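Lin2722 protein (Listeria innocua, PDB 3DS8) is of unknown function but has the alpha/beta-hydrolase fold and probably acts as a serine hydrolase. Local coordinates at residues A71-W76 against L108-E113. Sequence-based numbering, arbitrary orientation.
Sequences ATPDDW and LTYYAE
With CG of Tyr110 anti to its carbonyl carbon, beside the backbone N, the phenol reaches from helix 103-114 to the first turn of the neighbouring helix, where the CB of Asp74 sits over its face. That methylene lies 3.7 Å from the centroid of the Tyr110 ring and only 9° off the normal, a CH-pi contact centred on the ring. Asp74 itself has chi1 at 59°, which places CG between the backbone N and the carbonyl carbon and turns the carboxylate back toward Thr72. There OG1 of Thr72 donates a hydrogen bond of 2.7 Å to OD1 of Asp74, met on the anti side and 32° out of the carboxylate plane. An aspartate suits the place because its short chain serves two ends: CB lies on the aromatic face while the acid stays with the threonine. Thr72 is the N-cap of the helix, a position that suits a small hydroxyl side chain, and Pro73 follows as the first helical residue, where its lack of an N-H costs no helical bond. Helix 73-91 precedes strand 95-101 and helix 103-114 follows it, and the two helices pack together in the alpha/beta-hydrolase fold; the second starts just after Ser102, the probable nucleophile on its elbow. Pro73 adds an apolar flank, its CB 4.2 Å from CE2 of Tyr110. CA of Asp74 and CA of Tyr110 are only 6.3 Å apart; tyrosine suits so close an approach because its flat ring can lie against the first turn. Tyr160 and Phe161 of helix 156-163 also meet the Tyr110 ring, with their planes inclined to it.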
ATOM      1  N   ALA A  71       6.168  14.711   2.396  1.00 14.69           N
ATOM      2  CA  ALA A  71       5.278  15.288   1.389  1.00 15.41           C
ATOM      3  C   ALA A  71       3.943  14.569   1.271  1.00 15.75           C
ATOM      4  O   ALA A  71       3.730  13.461   1.803  1.00 15.59           O
ATOM      5  CB  ALA A  71       6.020  15.324  -0.019  1.00 15.30           C
ATOM      6  N   THR A  72       3.021  15.175   0.515  1.00 16.33           N
ATOM      7  CA  THR A  72       1.668  14.654   0.402  1.00 16.16           C
ATOM      8  C   THR A  72       1.667  13.381  -0.440  1.00 16.50           C
ATOM      9  O   THR A  72       2.503  13.195  -1.315  1.00 15.74           O
ATOM     10  CB  THR A  72       0.718  15.664  -0.297  1.00 16.80           C
ATOM     11  OG1 THR A  72       1.109  15.834  -1.674  1.00 18.42           O
ATOM     12  CG2 THR A  72       0.789  17.011   0.411  1.00 14.56           C
ATOM     13  N   PRO A  73       0.712  12.507  -0.172  1.00 15.73           N
ATOM     14  CA  PRO A  73       0.696  11.260  -0.916  1.00 16.70           C
ATOM     15  C   PRO A  73       0.483  11.473  -2.410  1.00 15.35           C
ATOM     16  O   PRO A  73       0.979  10.660  -3.204  1.00 14.78           O
ATOM     17  CB  PRO A  73      -0.422  10.465  -0.286  1.00 16.18           C
ATOM     18  CG  PRO A  73      -1.203  11.376   0.522  1.00 16.01           C
ATOM     19  CD  PRO A  73      -0.356  12.582   0.843  1.00 17.00           C
ATOM     20  N   ASP A  74      -0.235  12.530  -2.809  1.00 16.49           N
ATOM     21  CA  ASP A  74      -0.376  12.755  -4.248  1.00 17.59           C
ATOM     22  C   ASP A  74       0.907  13.264  -4.881  1.00 16.64           C
ATOM     23  O   ASP A  74       1.209  12.899  -6.037  1.00 18.52           O
ATOM     24  CB  ASP A  74      -1.629  13.571  -4.627  1.00 18.94           C
ATOM     25  CG  ASP A  74      -1.689  14.918  -4.027  1.00 25.44           C
ATOM     26  OD1 ASP A  74      -1.137  15.150  -2.945  1.00 34.82           O
ATOM     27  OD2 ASP A  74      -2.404  15.760  -4.633  1.00 35.54           O
ATOM     28  N   ASP A  75       1.721  14.031  -4.145  1.00 15.11           N
ATOM     29  CA  ASP A  75       3.078  14.346  -4.642  1.00 15.46           C
ATOM     30  C   ASP A  75       3.959  13.082  -4.750  1.00 13.63           C
ATOM     31  O   ASP A  75       4.660  12.864  -5.783  1.00 13.59           O
ATOM     32  CB  ASP A  75       3.759  15.372  -3.778  1.00 15.45           C
ATOM     33  CG  ASP A  75       3.261  16.799  -4.080  1.00 17.95           C
ATOM     34  OD1 ASP A  75       2.662  17.029  -5.136  1.00 25.92           O
ATOM     35  OD2 ASP A  75       3.460  17.661  -3.266  1.00 21.75           O
ATOM     36  N   TRP A  76       3.887  12.247  -3.730  1.00 13.66           N
ATOM     37  CA  TRP A  76       4.591  10.957  -3.779  1.00 13.50           C
ATOM     38  C   TRP A  76       4.185  10.136  -5.021  1.00 13.88           C
ATOM     39  O   TRP A  76       5.040   9.570  -5.711  1.00 12.87           O
ATOM     40  CB  TRP A  76       4.340  10.146  -2.510  1.00 13.01           C
ATOM     41  CG  TRP A  76       5.194  10.537  -1.361  1.00 11.88           C
ATOM     42  CD1 TRP A  76       5.987  11.630  -1.227  1.00 14.73           C
ATOM     43  CD2 TRP A  76       5.312   9.801  -0.151  1.00 13.28           C
ATOM     44  NE1 TRP A  76       6.600  11.629   0.020  1.00 13.17           N
ATOM     45  CE2 TRP A  76       6.201  10.502   0.694  1.00 13.57           C
ATOM     46  CE3 TRP A  76       4.769   8.585   0.284  1.00 15.94           C
ATOM     47  CZ2 TRP A  76       6.534  10.046   1.980  1.00 13.31           C
ATOM     48  CZ3 TRP A  76       5.117   8.120   1.556  1.00 14.73           C
ATOM     49  CH2 TRP A  76       5.971   8.865   2.392  1.00 13.32           C
ATOM     50  N   LEU A 108       0.298   4.685  -3.210  1.00 13.16           N
ATOM     51  CA  LEU A 108      -0.071   3.596  -4.094  1.00 13.91           C
ATOM     52  C   LEU A 108      -1.507   3.700  -4.606  1.00 13.72           C
ATOM     53  O   LEU A 108      -1.799   3.220  -5.688  1.00 13.66           O
ATOM     54  CB  LEU A 108       0.160   2.252  -3.408  1.00 13.88           C
ATOM     55  CG  LEU A 108       1.608   1.808  -3.156  1.00 13.81           C
ATOM     56  CD1 LEU A 108       1.664   0.576  -2.240  1.00 16.99           C
ATOM     57  CD2 LEU A 108       2.335   1.560  -4.495  1.00 15.57           C
ATOM     58  N   THR A 109      -2.417   4.198  -3.767  1.00 14.40           N
ATOM     59  CA  THR A 109      -3.824   4.311  -4.131  1.00 13.88           C
ATOM     60  C   THR A 109      -4.021   5.411  -5.203  1.00 13.44           C
ATOM     61  O   THR A 109      -4.693   5.197  -6.228  1.00 14.20           O
ATOM     62  CB  THR A 109      -4.668   4.577  -2.887  1.00 14.18           C
ATOM     63  OG1 THR A 109      -4.472   3.500  -1.960  1.00 14.59           O
ATOM     64  CG2 THR A 109      -6.183   4.728  -3.229  1.00 16.40           C
ATOM     65  N   TYR A 110      -3.372   6.541  -5.034  1.00 13.02           N
ATOM     66  CA  TYR A 110      -3.309   7.515  -6.126  1.00 14.02           C
ATOM     67  C   TYR A 110      -2.701   6.899  -7.389  1.00 13.18           C
ATOM     68  O   TYR A 110      -3.187   7.110  -8.486  1.00 13.93           O
ATOM     69  CB  TYR A 110      -2.466   8.737  -5.724  1.00 15.89           C
ATOM     70  CG  TYR A 110      -3.221   9.741  -4.937  1.00 15.62           C
ATOM     71  CD1 TYR A 110      -4.149  10.561  -5.555  1.00 15.58           C
ATOM     72  CD2 TYR A 110      -3.007   9.892  -3.569  1.00 16.26           C
ATOM     73  CE1 TYR A 110      -4.852  11.506  -4.818  1.00 18.27           C
ATOM     74  CE2 TYR A 110      -3.702  10.843  -2.831  1.00 15.97           C
ATOM     75  CZ  TYR A 110      -4.622  11.628  -3.453  1.00 15.69           C
ATOM     76  OH  TYR A 110      -5.336  12.616  -2.768  1.00 18.21           O
ATOM     77  N   TYR A 111      -1.614   6.135  -7.246  1.00 13.06           N
ATOM     78  CA  TYR A 111      -0.985   5.486  -8.435  1.00 13.89           C
ATOM     79  C   TYR A 111      -1.966   4.527  -9.132  1.00 13.31           C
ATOM     80  O   TYR A 111      -2.088   4.492 -10.345  1.00 13.83           O
ATOM     81  CB  TYR A 111       0.263   4.744  -7.957  1.00 13.33           C
ATOM     82  CG  TYR A 111       1.125   4.122  -9.042  1.00 14.82           C
ATOM     83  CD1 TYR A 111       2.238   4.786  -9.546  1.00 14.85           C
ATOM     84  CD2 TYR A 111       0.833   2.841  -9.526  1.00 16.45           C
ATOM     85  CE1 TYR A 111       3.039   4.164 -10.530  1.00 15.48           C
ATOM     86  CE2 TYR A 111       1.610   2.210 -10.503  1.00 16.02           C
ATOM     87  CZ  TYR A 111       2.705   2.871 -10.994  1.00 18.57           C
ATOM     88  OH  TYR A 111       3.459   2.206 -11.919  1.00 15.75           O
ATOM     89  N   ALA A 112      -2.704   3.763  -8.338  1.00 14.08           N
ATOM     90  CA  ALA A 112      -3.679   2.835  -8.849  1.00 14.34           C
ATOM     91  C   ALA A 112      -4.787   3.536  -9.609  1.00 15.59           C
ATOM     92  O   ALA A 112      -5.273   3.014 -10.648  1.00 15.15           O
ATOM     93  CB  ALA A 112      -4.273   2.033  -7.689  1.00 15.25           C
ATOM     94  N   GLU A 113      -5.217   4.685  -9.097  1.00 15.47           N
ATOM     95  CA  GLU A 113      -6.279   5.439  -9.757  1.00 16.22           C
ATOM     96  C   GLU A 113      -5.829   6.274 -10.934  1.00 17.56           C
ATOM     97  O   GLU A 113      -6.635   6.500 -11.856  1.00 17.21           O
ATOM     98  CB  GLU A 113      -7.078   6.299  -8.757  1.00 15.90           C
ATOM     99  CG  GLU A 113      -7.928   5.443  -7.822  1.00 13.88           C
ATOM    100  CD  GLU A 113      -8.928   6.215  -7.034  1.00 16.47           C
ATOM    101  OE1 GLU A 113      -8.762   7.455  -6.924  1.00 17.39           O
ATOM    102  OE2 GLU A 113      -9.914   5.583  -6.542  1.00 16.48           O
TER